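Local coordinates for hypothetical conserved protein, GK1056 (Geobacillus kaustophilus, PDB 2QYH) that is of unknown function but belongs to the haloacid dehalogenase-like hydrolases and may be a magnesium-binding phosphatase, at residues R3-F8 with L195-K200; I119-A124 with R169-S174; D201-G206 with V218-A223. All coordinates share one frame; numbering follows the deposited sequence.

Overall arrangement
Strand 5-8 is the first of the chain and lies inside the mostly parallel sheet of the HAD core. Contact 1 brings it together with segment 195-200, at the end of helix 184-195 and in the loop after it, and closes a loop of 186 residues. Contact 2 is nested within that loop and closes one of 44 residues. It joins helix 117-124 to the end of strand 165-171 in a separate antiparallel sheet, about 35 Å from contact 1, centre to centre. Contact 3 follows in series. It pairs strands 202-206 and 220-223 across 11 residues that contain helix 212-217. Contacts 1 and 3 touch: strands 5-8 and 202-206 are sheet neighbours. None cross.

Contact 1 (R3-F8 with L195-K200); sequences RKIVFF and LGIDKK
At the N-terminal end of the HAD core sheet's first strand, Ile5 and the preceding Arg3 pack on Ile197, in the loop between helix 184-195 and strand 202-206. Ile197 carries most of the contact and uses two branches. Its CD1 lies 3.8 Å from Ile5 CB and nearly as close to Ile5 CG2. Its CG2 turns to the backbone instead and sits 3.4 Å from Arg3 O. The torsions divide this work: CG1 is anti to the carbonyl carbon (chi1 -64°), which sends CD1 to Ile5, while CG2 lies beside the carbonyl carbon. The side chains of Ile5 and Ile197 cross at about a right angle. Ile5 CD1 extends further and meets Leu195 CD1 at 4.2 Å. Replacing Ile197 with an alanine is likely to open a gap beside Ile5, whose CB and CG2 would lose the CD1 they rest on. No direct hydrogen bond joins the segments. One water bridges them, accepting from Arg3 N at 2.9 Å and donating to Gly196 O at 3.1 Å. The guanidinium group of Arg3 leads away, and NH1 bonds to Gly36 O. Ile197 and Ile5 both also touch Val202, so the loop packs against two neighbouring strands. Gly196, with positive phi, is the C-prime residue of a Schellman motif: Ile197 N bonds to Ile192 O and Gly196 N to Glu193 O, the usual pattern of a glycine-terminated helix.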
ATOM      1  N   ARG D   3      23.335 -17.406  -9.430  1.00 29.16           N
ATOM      2  CA  ARG D   3      22.197 -16.509  -9.582  1.00 29.16           C
ATOM      3  C   ARG D   3      22.635 -15.052  -9.460  1.00 28.16           C
ATOM      4  O   ARG D   3      23.657 -14.746  -8.847  1.00 29.16           O
ATOM      5  CB  ARG D   3      21.155 -16.787  -8.493  1.00 27.48           C
ATOM      6  CG  ARG D   3      20.386 -18.072  -8.633  1.00 28.48           C
ATOM      7  CD  ARG D   3      19.065 -17.841  -9.329  1.00 29.48           C
ATOM      8  NE  ARG D   3      18.206 -19.012  -9.203  1.00 30.48           N
ATOM      9  CZ  ARG D   3      16.935 -19.062  -9.591  1.00 31.48           C
ATOM     10  NH1 ARG D   3      16.357 -18.001 -10.136  1.00 31.48           N
ATOM     11  NH2 ARG D   3      16.242 -20.179  -9.431  1.00 28.48           N
ATOM     12  N   LYS D   4      21.841 -14.162 -10.045  1.00 27.75           N
ATOM     13  CA  LYS D   4      22.091 -12.728  -9.975  1.00 27.75           C
ATOM     14  C   LYS D   4      20.915 -12.143  -9.213  1.00 26.75           C
ATOM     15  O   LYS D   4      19.835 -12.723  -9.185  1.00 26.75           O
ATOM     16  CB  LYS D   4      22.159 -12.123 -11.376  1.00 50.52           C
ATOM     17  CG  LYS D   4      23.336 -12.614 -12.189  1.00 52.52           C
ATOM     18  CD  LYS D   4      23.081 -12.455 -13.672  1.00 57.52           C
ATOM     19  CE  LYS D   4      24.200 -13.070 -14.497  1.00 61.52           C
ATOM     20  NZ  LYS D   4      23.844 -13.164 -15.947  1.00 64.52           N
ATOM     21  N   ILE D   5      21.122 -11.007  -8.574  1.00 28.39           N
ATOM     22  CA  ILE D   5      20.044 -10.378  -7.833  1.00 28.39           C
ATOM     23  C   ILE D   5      20.187  -8.878  -7.986  1.00 28.39           C
ATOM     24  O   ILE D   5      21.298  -8.365  -8.093  1.00 28.39           O
ATOM     25  CB  ILE D   5      20.090 -10.768  -6.332  1.00 21.36           C
ATOM     26  CG1 ILE D   5      18.888 -10.171  -5.597  1.00 20.36           C
ATOM     27  CG2 ILE D   5      21.404 -10.323  -5.708  1.00 20.36           C
ATOM     28  CD1 ILE D   5      18.690 -10.727  -4.188  1.00 20.36           C
ATOM     29  N   VAL D   6      19.061  -8.180  -8.034  1.00 25.09           N
ATOM     30  CA  VAL D   6      19.076  -6.731  -8.163  1.00 25.09           C
ATOM     31  C   VAL D   6      18.250  -6.144  -7.025  1.00 25.09           C
ATOM     32  O   VAL D   6      17.116  -6.557  -6.800  1.00 25.09           O
ATOM     33  CB  VAL D   6      18.469  -6.261  -9.521  1.00 22.48           C
ATOM     34  CG1 VAL D   6      18.593  -4.739  -9.648  1.00 21.48           C
ATOM     35  CG2 VAL D   6      19.170  -6.953 -10.684  1.00 21.48           C
ATOM     36  N   PHE D   7      18.833  -5.189  -6.312  1.00 28.34           N
ATOM     37  CA  PHE D   7      18.172  -4.518  -5.201  1.00 29.34           C
ATOM     38  C   PHE D   7      17.732  -3.117  -5.627  1.00 30.34           C
ATOM     39  O   PHE D   7      18.438  -2.447  -6.375  1.00 30.34           O
ATOM     40  CB  PHE D   7      19.131  -4.428  -4.017  1.00 25.60           C
ATOM     41  CG  PHE D   7      19.339  -5.727  -3.313  1.00 24.60           C
ATOM     42  CD1 PHE D   7      18.489  -6.116  -2.285  1.00 22.60           C
ATOM     43  CD2 PHE D   7      20.377  -6.578  -3.685  1.00 20.60           C
ATOM     44  CE1 PHE D   7      18.673  -7.341  -1.634  1.00 22.60           C
ATOM     45  CE2 PHE D   7      20.566  -7.801  -3.042  1.00 20.60           C
ATOM     46  CZ  PHE D   7      19.714  -8.183  -2.017  1.00 21.60           C
ATOM     47  N   PHE D   8      16.570  -2.680  -5.148  1.00 31.65           N
ATOM     48  CA  PHE D   8      16.033  -1.368  -5.499  1.00 32.65           C
ATOM     49  C   PHE D   8      15.584  -0.595  -4.276  1.00 33.65           C
ATOM     50  O   PHE D   8      14.932  -1.149  -3.399  1.00 33.65           O
ATOM     51  CB  PHE D   8      14.807  -1.509  -6.400  1.00 28.63           C
ATOM     52  CG  PHE D   8      15.081  -2.161  -7.717  1.00 28.63           C
ATOM     53  CD1 PHE D   8      15.548  -1.415  -8.797  1.00 28.63           C
ATOM     54  CD2 PHE D   8      14.843  -3.523  -7.896  1.00 28.63           C
ATOM     55  CE1 PHE D   8      15.771  -2.018 -10.040  1.00 27.63           C
ATOM     56  CE2 PHE D   8      15.063  -4.131  -9.127  1.00 28.63           C
ATOM     57  CZ  PHE D   8      15.526  -3.380 -10.204  1.00 29.63           C
ATOM     58  N   LEU D 195      21.815 -16.759   0.305  1.00 27.33           N
ATOM     59  CA  LEU D 195      21.389 -17.227  -1.014  1.00 27.33           C
ATOM     60  C   LEU D 195      22.542 -17.849  -1.795  1.00 27.33           C
ATOM     61  O   LEU D 195      22.329 -18.563  -2.776  1.00 27.33           O
ATOM     62  CB  LEU D 195      20.779 -16.077  -1.828  1.00 31.27           C
ATOM     63  CG  LEU D 195      19.487 -15.473  -1.265  1.00 31.27           C
ATOM     64  CD1 LEU D 195      18.973 -14.382  -2.189  1.00 28.27           C
ATOM     65  CD2 LEU D 195      18.438 -16.572  -1.102  1.00 32.27           C
ATOM     66  N   GLY D 196      23.765 -17.575  -1.351  1.00 31.04           N
ATOM     67  CA  GLY D 196      24.929 -18.116  -2.025  1.00 31.04           C
ATOM     68  C   GLY D 196      25.218 -17.370  -3.308  1.00 31.04           C
ATOM     69  O   GLY D 196      25.626 -17.971  -4.304  1.00 30.04           O
ATOM     70  N   ILE D 197      25.006 -16.055  -3.287  1.00 28.09           N
ATOM     71  CA  ILE D 197      25.240 -15.220  -4.460  1.00 29.09           C
ATOM     72  C   ILE D 197      26.525 -14.411  -4.341  1.00 29.09           C
ATOM     73  O   ILE D 197      26.720 -13.676  -3.370  1.00 29.09           O
ATOM     74  CB  ILE D 197      24.064 -14.245  -4.693  1.00 27.54           C
ATOM     75  CG1 ILE D 197      22.786 -15.037  -5.000  1.00 25.54           C
ATOM     76  CG2 ILE D 197      24.399 -13.273  -5.842  1.00 27.54           C
ATOM     77  CD1 ILE D 197      21.608 -14.167  -5.371  1.00 24.54           C
ATOM     78  N   ASP D 198      27.396 -14.547  -5.339  1.00 33.86           N
ATOM     79  CA  ASP D 198      28.667 -13.821  -5.362  1.00 34.86           C
ATOM     80  C   ASP D 198      28.428 -12.329  -5.579  1.00 34.86           C
ATOM     81  O   ASP D 198      27.569 -11.929  -6.379  1.00 34.86           O
ATOM     82  CB  ASP D 198      29.570 -14.365  -6.472  1.00 95.30           C
ATOM     83  CG  ASP D 198      30.070 -15.768  -6.182  1.00 99.30           C
ATOM     84  OD1 ASP D 198      30.646 -16.394  -7.098  1.00100.99           O
ATOM     85  OD2 ASP D 198      29.895 -16.244  -5.040  1.00100.99           O
ATOM     86  N   LYS D 199      29.195 -11.509  -4.869  1.00 36.97           N
ATOM     87  CA  LYS D 199      29.063 -10.058  -4.966  1.00 37.97           C
ATOM     88  C   LYS D 199      29.081  -9.553  -6.419  1.00 37.97           C
ATOM     89  O   LYS D 199      28.356  -8.630  -6.771  1.00 36.97           O
ATOM     90  CB  LYS D 199      30.175  -9.401  -4.152  1.00 48.85           C
ATOM     91  CG  LYS D 199      30.065  -7.904  -4.044  1.00 51.85           C
ATOM     92  CD  LYS D 199      31.173  -7.350  -3.169  1.00 55.85           C
ATOM     93  CE  LYS D 199      31.069  -7.871  -1.748  1.00 56.85           C
ATOM     94  NZ  LYS D 199      32.184  -7.354  -0.910  1.00 58.85           N
ATOM     95  N   LYS D 200      29.902 -10.177  -7.260  1.00 38.42           N
ATOM     96  CA  LYS D 200      30.014  -9.794  -8.665  1.00 39.42           C
ATOM     97  C   LYS D 200      28.696  -9.977  -9.426  1.00 37.42           C
ATOM     98  O   LYS D 200      28.561  -9.544 -10.571  1.00 37.42           O
ATOM     99  CB  LYS D 200      31.110 -10.618  -9.349  1.00 61.73           C
ATOM    100  CG  LYS D 200      30.823 -12.105  -9.372  1.00 64.73           C
ATOM    101  CD  LYS D 200      31.705 -12.848 -10.358  1.00 64.73           C
ATOM    102  CE  LYS D 200      31.269 -14.307 -10.462  1.00 67.73           C
ATOM    103  NZ  LYS D 200      32.074 -15.092 -11.439  1.00 69.73           N
TER
HETATM  104  O   HOH W   1      23.799 -18.416  -6.733  1.00 34.40           O

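Contact 2 (I119-A124 with R169-S174); sequences IHVSMA and RWHDVS
Helix 119-124 lies almost perpendicular to strand 169-171, at 94°, with 9.8 Å between their axes. Ser122 and His171 are the nearest pair by CA. The helix packs against the tip of the hairpin formed by strands 165-171 and 174-179 of the antiparallel sheet, probably that of the alpha/beta cap domain found in Cof-type HAD proteins. Ser122 is at the centre. Its CA lies over the middle of the His171 imidazole, 3.7 Å from the centroid, in a CH-pi contact close to the ring normal. His171 CG is anti to the backbone N (chi1 -173°), which extends the imidazole to the helix. Ser122 CB reaches ND1 of the same ring, and also packs on Ser174 CB at 3.7 Å and Val173 CG2 at 4.0 Å. Ser122 OG turns back to its own helix and bonds to His118 O. Val121 CG1 adds an oblique contact at His171 CE1. The indole of Trp170 brings CH2 to 3.2 Å from Ser122 O, which lies at its edge, near its plane. His171 CB and Ser174 O lie above one face of this indole, toward its rim. The imidazole is held from its own turn: Val173 N donates to His171 ND1 at 3.0 Å in a nearly straight bond, 177° at the hydrogen.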
ATOM      1  N   ILE D 119       4.427  13.087  17.415  1.00 60.98           N
ATOM      2  CA  ILE D 119       4.107  11.876  16.699  1.00 59.98           C
ATOM      3  C   ILE D 119       3.207  12.261  15.531  1.00 59.98           C
ATOM      4  O   ILE D 119       3.503  11.906  14.394  1.00 59.98           O
ATOM      5  CB  ILE D 119       3.407  10.859  17.616  1.00 33.77           C
ATOM      6  CG1 ILE D 119       4.369  10.429  18.732  1.00 31.77           C
ATOM      7  CG2 ILE D 119       2.943   9.654  16.804  1.00 32.77           C
ATOM      8  CD1 ILE D 119       3.911   9.221  19.529  1.00 27.77           C
ATOM      9  N   HIS D 120       2.136  13.010  15.805  1.00 49.33           N
ATOM     10  CA  HIS D 120       1.200  13.442  14.762  1.00 48.33           C
ATOM     11  C   HIS D 120       1.937  14.058  13.570  1.00 48.33           C
ATOM     12  O   HIS D 120       1.820  13.579  12.445  1.00 48.33           O
ATOM     13  CB  HIS D 120       0.182  14.473  15.300  1.00 43.31           C
ATOM     14  CG  HIS D 120      -0.872  13.901  16.206  1.00 44.31           C
ATOM     15  ND1 HIS D 120      -1.899  13.099  15.754  1.00 43.31           N
ATOM     16  CD2 HIS D 120      -1.072  14.049  17.539  1.00 44.31           C
ATOM     17  CE1 HIS D 120      -2.685  12.776  16.768  1.00 44.31           C
ATOM     18  NE2 HIS D 120      -2.205  13.340  17.862  1.00 44.31           N
ATOM     19  N   VAL D 121       2.708  15.105  13.827  1.00 43.82           N
ATOM     20  CA  VAL D 121       3.436  15.818  12.784  1.00 43.82           C
ATOM     21  C   VAL D 121       4.462  15.017  11.991  1.00 42.82           C
ATOM     22  O   VAL D 121       4.395  14.952  10.753  1.00 43.82           O
ATOM     23  CB  VAL D 121       4.139  17.054  13.376  1.00 52.47           C
ATOM     24  CG1 VAL D 121       5.147  17.617  12.402  1.00 52.47           C
ATOM     25  CG2 VAL D 121       3.101  18.103  13.716  1.00 53.47           C
ATOM     26  N   SER D 122       5.423  14.425  12.692  1.00 48.53           N
ATOM     27  CA  SER D 122       6.467  13.655  12.028  1.00 47.53           C
ATOM     28  C   SER D 122       5.894  12.460  11.273  1.00 47.53           C
ATOM     29  O   SER D 122       6.407  12.076  10.224  1.00 47.53           O
ATOM     30  CB  SER D 122       7.490  13.165  13.048  1.00 38.68           C
ATOM     31  OG  SER D 122       6.912  12.190  13.898  1.00 38.68           O
HETATM   32  N   MSE D 123       4.831  11.871  11.812  1.00 34.94           N
HETATM   33  CA  MSE D 123       4.199  10.714  11.185  1.00 34.94           C
HETATM   34  C   MSE D 123       3.254  11.062  10.030  1.00 34.94           C
HETATM   35  O   MSE D 123       3.078  10.274   9.099  1.00 52.20           O
HETATM   36  CB  MSE D 123       3.434   9.903  12.228  1.00 67.65           C
HETATM   37  CG  MSE D 123       4.296   9.339  13.337  1.00 67.65           C
HETATM   38 SE   MSE D 123       5.498   7.904  12.813  1.00 67.65          SE
HETATM   39  CE  MSE D 123       4.827   7.489  11.059  1.00 67.65           C
ATOM     40  N   ALA D 124       2.633  12.231  10.098  1.00 46.37           N
ATOM     41  CA  ALA D 124       1.729  12.639   9.043  1.00 45.37           C
ATOM     42  C   ALA D 124       2.577  12.859   7.799  1.00 45.37           C
ATOM     43  O   ALA D 124       2.112  12.680   6.668  1.00 46.37           O
ATOM     44  CB  ALA D 124       1.017  13.915   9.436  1.00 34.36           C
ATOM     45  N   ARG D 169      18.613  10.782  12.567  1.00 37.96           N
ATOM     46  CA  ARG D 169      17.529  11.743  12.425  1.00 38.96           C
ATOM     47  C   ARG D 169      17.005  11.871  10.998  1.00 38.96           C
ATOM     48  O   ARG D 169      17.771  11.857  10.032  1.00 38.96           O
ATOM     49  CB  ARG D 169      17.995  13.108  12.955  1.00 44.08           C
ATOM     50  CG  ARG D 169      16.905  14.175  13.046  1.00 44.08           C
ATOM     51  CD  ARG D 169      17.330  15.322  13.964  1.00 43.08           C
ATOM     52  NE  ARG D 169      17.413  14.899  15.363  1.00 42.08           N
ATOM     53  CZ  ARG D 169      16.364  14.724  16.161  1.00 41.08           C
ATOM     54  NH1 ARG D 169      15.137  14.939  15.710  1.00 40.08           N
ATOM     55  NH2 ARG D 169      16.540  14.319  17.411  1.00 40.08           N
ATOM     56  N   TRP D 170      15.685  11.993  10.877  1.00 42.76           N
ATOM     57  CA  TRP D 170      15.031  12.131   9.578  1.00 42.76           C
ATOM     58  C   TRP D 170      13.964  13.224   9.623  1.00 43.76           C
ATOM     59  O   TRP D 170      13.388  13.578   8.593  1.00 43.76           O
ATOM     60  CB  TRP D 170      14.370  10.810   9.165  1.00 35.20           C
ATOM     61  CG  TRP D 170      13.366  10.333  10.162  1.00 34.20           C
ATOM     62  CD1 TRP D 170      13.619   9.645  11.312  1.00 33.20           C
ATOM     63  CD2 TRP D 170      11.950  10.568  10.134  1.00 33.20           C
ATOM     64  NE1 TRP D 170      12.450   9.436  12.009  1.00 32.20           N
ATOM     65  CE2 TRP D 170      11.415   9.989  11.313  1.00 33.20           C
ATOM     66  CE3 TRP D 170      11.087  11.204   9.238  1.00 33.20           C
ATOM     67  CZ2 TRP D 170      10.046  10.034  11.610  1.00 33.20           C
ATOM     68  CZ3 TRP D 170       9.729  11.246   9.537  1.00 33.20           C
ATOM     69  CH2 TRP D 170       9.224  10.663  10.715  1.00 33.20           C
ATOM     70  N   HIS D 171      13.687  13.744  10.816  1.00 54.49           N
ATOM     71  CA  HIS D 171      12.686  14.797  10.977  1.00 55.49           C
ATOM     72  C   HIS D 171      13.096  15.714  12.130  1.00 56.49           C
ATOM     73  O   HIS D 171      13.956  15.354  12.933  1.00 56.49           O
ATOM     74  CB  HIS D 171      11.308  14.164  11.237  1.00 47.88           C
ATOM     75  CG  HIS D 171      10.171  15.146  11.251  1.00 49.88           C
ATOM     76  ND1 HIS D 171       9.781  15.822  12.388  1.00 51.88           N
ATOM     77  CD2 HIS D 171       9.338  15.557  10.265  1.00 50.88           C
ATOM     78  CE1 HIS D 171       8.755  16.604  12.104  1.00 51.88           C
ATOM     79  NE2 HIS D 171       8.466  16.462  10.822  1.00 51.88           N
ATOM     80  N   ASP D 172      12.502  16.902  12.200  1.00 53.85           N
ATOM     81  CA  ASP D 172      12.816  17.850  13.266  1.00 52.85           C
ATOM     82  C   ASP D 172      12.512  17.302  14.642  1.00 52.85           C
ATOM     83  O   ASP D 172      13.218  17.602  15.602  1.00 52.85           O
ATOM     84  CB  ASP D 172      12.026  19.146  13.094  1.00 68.21           C
ATOM     85  CG  ASP D 172      12.665  20.078  12.096  1.00 69.21           C
ATOM     86  OD1 ASP D 172      12.074  21.130  11.791  1.00 71.21           O
ATOM     87  OD2 ASP D 172      13.770  19.749  11.620  1.00 70.21           O
ATOM     88  N   VAL D 173      11.462  16.501  14.750  1.00 45.33           N
ATOM     89  CA  VAL D 173      11.090  15.972  16.051  1.00 44.33           C
ATOM     90  C   VAL D 173      11.072  14.454  16.176  1.00 44.33           C
ATOM     91  O   VAL D 173      10.444  13.914  17.090  1.00 44.33           O
ATOM     92  CB  VAL D 173       9.707  16.514  16.485  1.00 36.84           C
ATOM     93  CG1 VAL D 173       9.753  18.033  16.594  1.00 36.84           C
ATOM     94  CG2 VAL D 173       8.648  16.093  15.489  1.00 35.84           C
ATOM     95  N   SER D 174      11.763  13.763  15.276  1.00 49.96           N
ATOM     96  CA  SER D 174      11.796  12.306  15.331  1.00 48.96           C
ATOM     97  C   SER D 174      13.063  11.737  14.707  1.00 47.96           C
ATOM     98  O   SER D 174      13.507  12.184  13.649  1.00 47.96           O
ATOM     99  CB  SER D 174      10.574  11.723  14.615  1.00 48.84           C
ATOM    100  OG  SER D 174      10.504  10.317  14.772  1.00 48.84           O
TER

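Contact 3 (D201-G206 with V218-A223); sequences DVYAFG and VGTGVA
Phe205 and Val222 form the buried, tightly packed end of this contact. They lie side by side and point the same way, with Val222 CB over the centre of the Phe205 ring, 3.9 Å from the centroid and 8° off its normal. Val222 CG1 sits beside CB over the same face, 3.7 Å from Phe205 CE1. Phe205 CG is anti to the carbonyl carbon (chi1 -75°), which places the ring on the side of Val222, its face turned to CB. Ile247 and Leu251 of helix 246-253 also touch this ring. The backbones are joined by four hydrogen bonds: Thr220 N to Val202 O, Ala204 N to Thr220 O, Val222 N to Ala204 O at 2.7 Å, and Gly206 N to Val222 O. Strands 202-206 and 220-223 are the two parallel strands of a right-handed beta-alpha-beta unit, linked through helix 212-217 in the Rossmann-like sheet of the HAD fold. Ala204 points to the opposite face, where Val218, in the loop before strand 220-223, packs on it. Val218 CG2 is 3.7 Å from Ala204 CB, and its CG1 crosses to Val202 CG1 at 3.6 Å. These three are buried too. Tyr203 and Thr220, by contrast, are partly exposed. They run alongside each other on the same face as Phe205, but no ring face is used. Thr220 CB approaches the Tyr203 ring obliquely, 3.5 Å from CD1, and its OG1 lies 3.7 Å from Tyr203 CE1.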
ATOM      1  N   ASP D 201      27.728 -10.628  -8.795  1.00 39.88           N
ATOM      2  CA  ASP D 201      26.442 -10.842  -9.437  1.00 37.88           C
ATOM      3  C   ASP D 201      25.346 -10.082  -8.714  1.00 35.88           C
ATOM      4  O   ASP D 201      24.165 -10.317  -8.949  1.00 36.88           O
ATOM      5  CB  ASP D 201      26.100 -12.327  -9.466  1.00 33.01           C
ATOM      6  CG  ASP D 201      27.096 -13.136 -10.267  1.00 33.01           C
ATOM      7  OD1 ASP D 201      27.246 -12.886 -11.481  1.00 34.01           O
ATOM      8  OD2 ASP D 201      27.734 -14.026  -9.676  1.00 35.01           O
ATOM      9  N   VAL D 202      25.738  -9.174  -7.831  1.00 29.15           N
ATOM     10  CA  VAL D 202      24.776  -8.382  -7.085  1.00 27.15           C
ATOM     11  C   VAL D 202      24.723  -6.977  -7.680  1.00 27.15           C
ATOM     12  O   VAL D 202      25.753  -6.346  -7.863  1.00 27.15           O
ATOM     13  CB  VAL D 202      25.174  -8.283  -5.595  1.00 22.05           C
ATOM     14  CG1 VAL D 202      24.119  -7.505  -4.810  1.00 21.05           C
ATOM     15  CG2 VAL D 202      25.345  -9.668  -5.020  1.00 21.05           C
ATOM     16  N   TYR D 203      23.521  -6.502  -7.985  1.00 27.20           N
ATOM     17  CA  TYR D 203      23.323  -5.173  -8.556  1.00 27.20           C
ATOM     18  C   TYR D 203      22.408  -4.370  -7.640  1.00 27.20           C
ATOM     19  O   TYR D 203      21.633  -4.946  -6.883  1.00 27.20           O
ATOM     20  CB  TYR D 203      22.655  -5.289  -9.924  1.00 28.82           C
ATOM     21  CG  TYR D 203      23.438  -6.092 -10.926  1.00 28.82           C
ATOM     22  CD1 TYR D 203      24.188  -5.461 -11.926  1.00 29.82           C
ATOM     23  CD2 TYR D 203      23.464  -7.481 -10.859  1.00 26.82           C
ATOM     24  CE1 TYR D 203      24.938  -6.199 -12.843  1.00 28.82           C
ATOM     25  CE2 TYR D 203      24.211  -8.231 -11.767  1.00 27.82           C
ATOM     26  CZ  TYR D 203      24.950  -7.583 -12.753  1.00 29.82           C
ATOM     27  OH  TYR D 203      25.702  -8.322 -13.638  1.00 29.82           O
ATOM     28  N   ALA D 204      22.490  -3.046  -7.707  1.00 33.19           N
ATOM     29  CA  ALA D 204      21.622  -2.195  -6.896  1.00 33.19           C
ATOM     30  C   ALA D 204      21.377  -0.853  -7.578  1.00 33.19           C
ATOM     31  O   ALA D 204      22.259  -0.312  -8.229  1.00 34.19           O
ATOM     32  CB  ALA D 204      22.230  -1.977  -5.506  1.00 16.62           C
ATOM     33  N   PHE D 205      20.167  -0.330  -7.431  1.00 30.37           N
ATOM     34  CA  PHE D 205      19.803   0.964  -8.005  1.00 30.37           C
ATOM     35  C   PHE D 205      19.417   1.893  -6.865  1.00 30.37           C
ATOM     36  O   PHE D 205      18.522   1.579  -6.080  1.00 31.37           O
ATOM     37  CB  PHE D 205      18.612   0.836  -8.966  1.00 23.47           C
ATOM     38  CG  PHE D 205      18.960   0.230 -10.288  1.00 22.47           C
ATOM     39  CD1 PHE D 205      18.822   0.967 -11.459  1.00 22.47           C
ATOM     40  CD2 PHE D 205      19.386  -1.091 -10.372  1.00 21.47           C
ATOM     41  CE1 PHE D 205      19.100   0.394 -12.706  1.00 22.47           C
ATOM     42  CE2 PHE D 205      19.667  -1.673 -11.605  1.00 22.47           C
ATOM     43  CZ  PHE D 205      19.523  -0.933 -12.778  1.00 23.47           C
ATOM     44  N   GLY D 206      20.090   3.038  -6.783  1.00 34.27           N
ATOM     45  CA  GLY D 206      19.808   3.989  -5.723  1.00 35.27           C
ATOM     46  C   GLY D 206      19.762   5.421  -6.208  1.00 36.27           C
ATOM     47  O   GLY D 206      20.206   5.735  -7.315  1.00 36.27           O
ATOM     48  N   VAL D 218      27.762  -3.367  -3.296  1.00 27.49           N
ATOM     49  CA  VAL D 218      27.436  -4.375  -4.293  1.00 27.49           C
ATOM     50  C   VAL D 218      28.391  -4.405  -5.472  1.00 27.49           C
ATOM     51  O   VAL D 218      29.154  -3.476  -5.692  1.00 27.49           O
ATOM     52  CB  VAL D 218      25.995  -4.197  -4.809  1.00 23.38           C
ATOM     53  CG1 VAL D 218      25.032  -4.251  -3.631  1.00 21.38           C
ATOM     54  CG2 VAL D 218      25.855  -2.887  -5.576  1.00 22.38           C
ATOM     55  N   GLY D 219      28.350  -5.489  -6.226  1.00 31.74           N
ATOM     56  CA  GLY D 219      29.226  -5.608  -7.372  1.00 31.74           C
ATOM     57  C   GLY D 219      29.058  -4.455  -8.340  1.00 32.74           C
ATOM     58  O   GLY D 219      30.039  -3.834  -8.756  1.00 32.74           O
ATOM     59  N   THR D 220      27.813  -4.160  -8.694  1.00 31.06           N
ATOM     60  CA  THR D 220      27.527  -3.087  -9.626  1.00 30.06           C
ATOM     61  C   THR D 220      26.495  -2.130  -9.066  1.00 30.06           C
ATOM     62  O   THR D 220      25.305  -2.437  -9.026  1.00 31.06           O
ATOM     63  CB  THR D 220      27.020  -3.655 -10.947  1.00 27.76           C
ATOM     64  OG1 THR D 220      28.004  -4.547 -11.473  1.00 26.76           O
ATOM     65  CG2 THR D 220      26.761  -2.543 -11.958  1.00 26.76           C
ATOM     66  N   GLY D 221      26.959  -0.967  -8.627  1.00 31.85           N
ATOM     67  CA  GLY D 221      26.058   0.025  -8.082  1.00 31.85           C
ATOM     68  C   GLY D 221      25.595   0.943  -9.194  1.00 32.85           C
ATOM     69  O   GLY D 221      26.398   1.403 -10.014  1.00 32.85           O
ATOM     70  N   VAL D 222      24.294   1.206  -9.231  1.00 36.91           N
ATOM     71  CA  VAL D 222      23.732   2.069 -10.253  1.00 36.91           C
ATOM     72  C   VAL D 222      23.009   3.263  -9.650  1.00 36.91           C
ATOM     73  O   VAL D 222      22.068   3.105  -8.870  1.00 37.91           O
ATOM     74  CB  VAL D 222      22.745   1.302 -11.142  1.00 33.50           C
ATOM     75  CG1 VAL D 222      22.249   2.205 -12.258  1.00 33.50           C
ATOM     76  CG2 VAL D 222      23.420   0.072 -11.715  1.00 33.50           C
ATOM     77  N   ALA D 223      23.466   4.459 -10.006  1.00 36.21           N
ATOM     78  CA  ALA D 223      22.850   5.691  -9.528  1.00 36.21           C
ATOM     79  C   ALA D 223      21.877   6.154 -10.602  1.00 36.21           C
ATOM     80  O   ALA D 223      22.132   5.975 -11.788  1.00 36.21           O
ATOM     81  CB  ALA D 223      23.908   6.765  -9.296  1.00 19.93           C
TER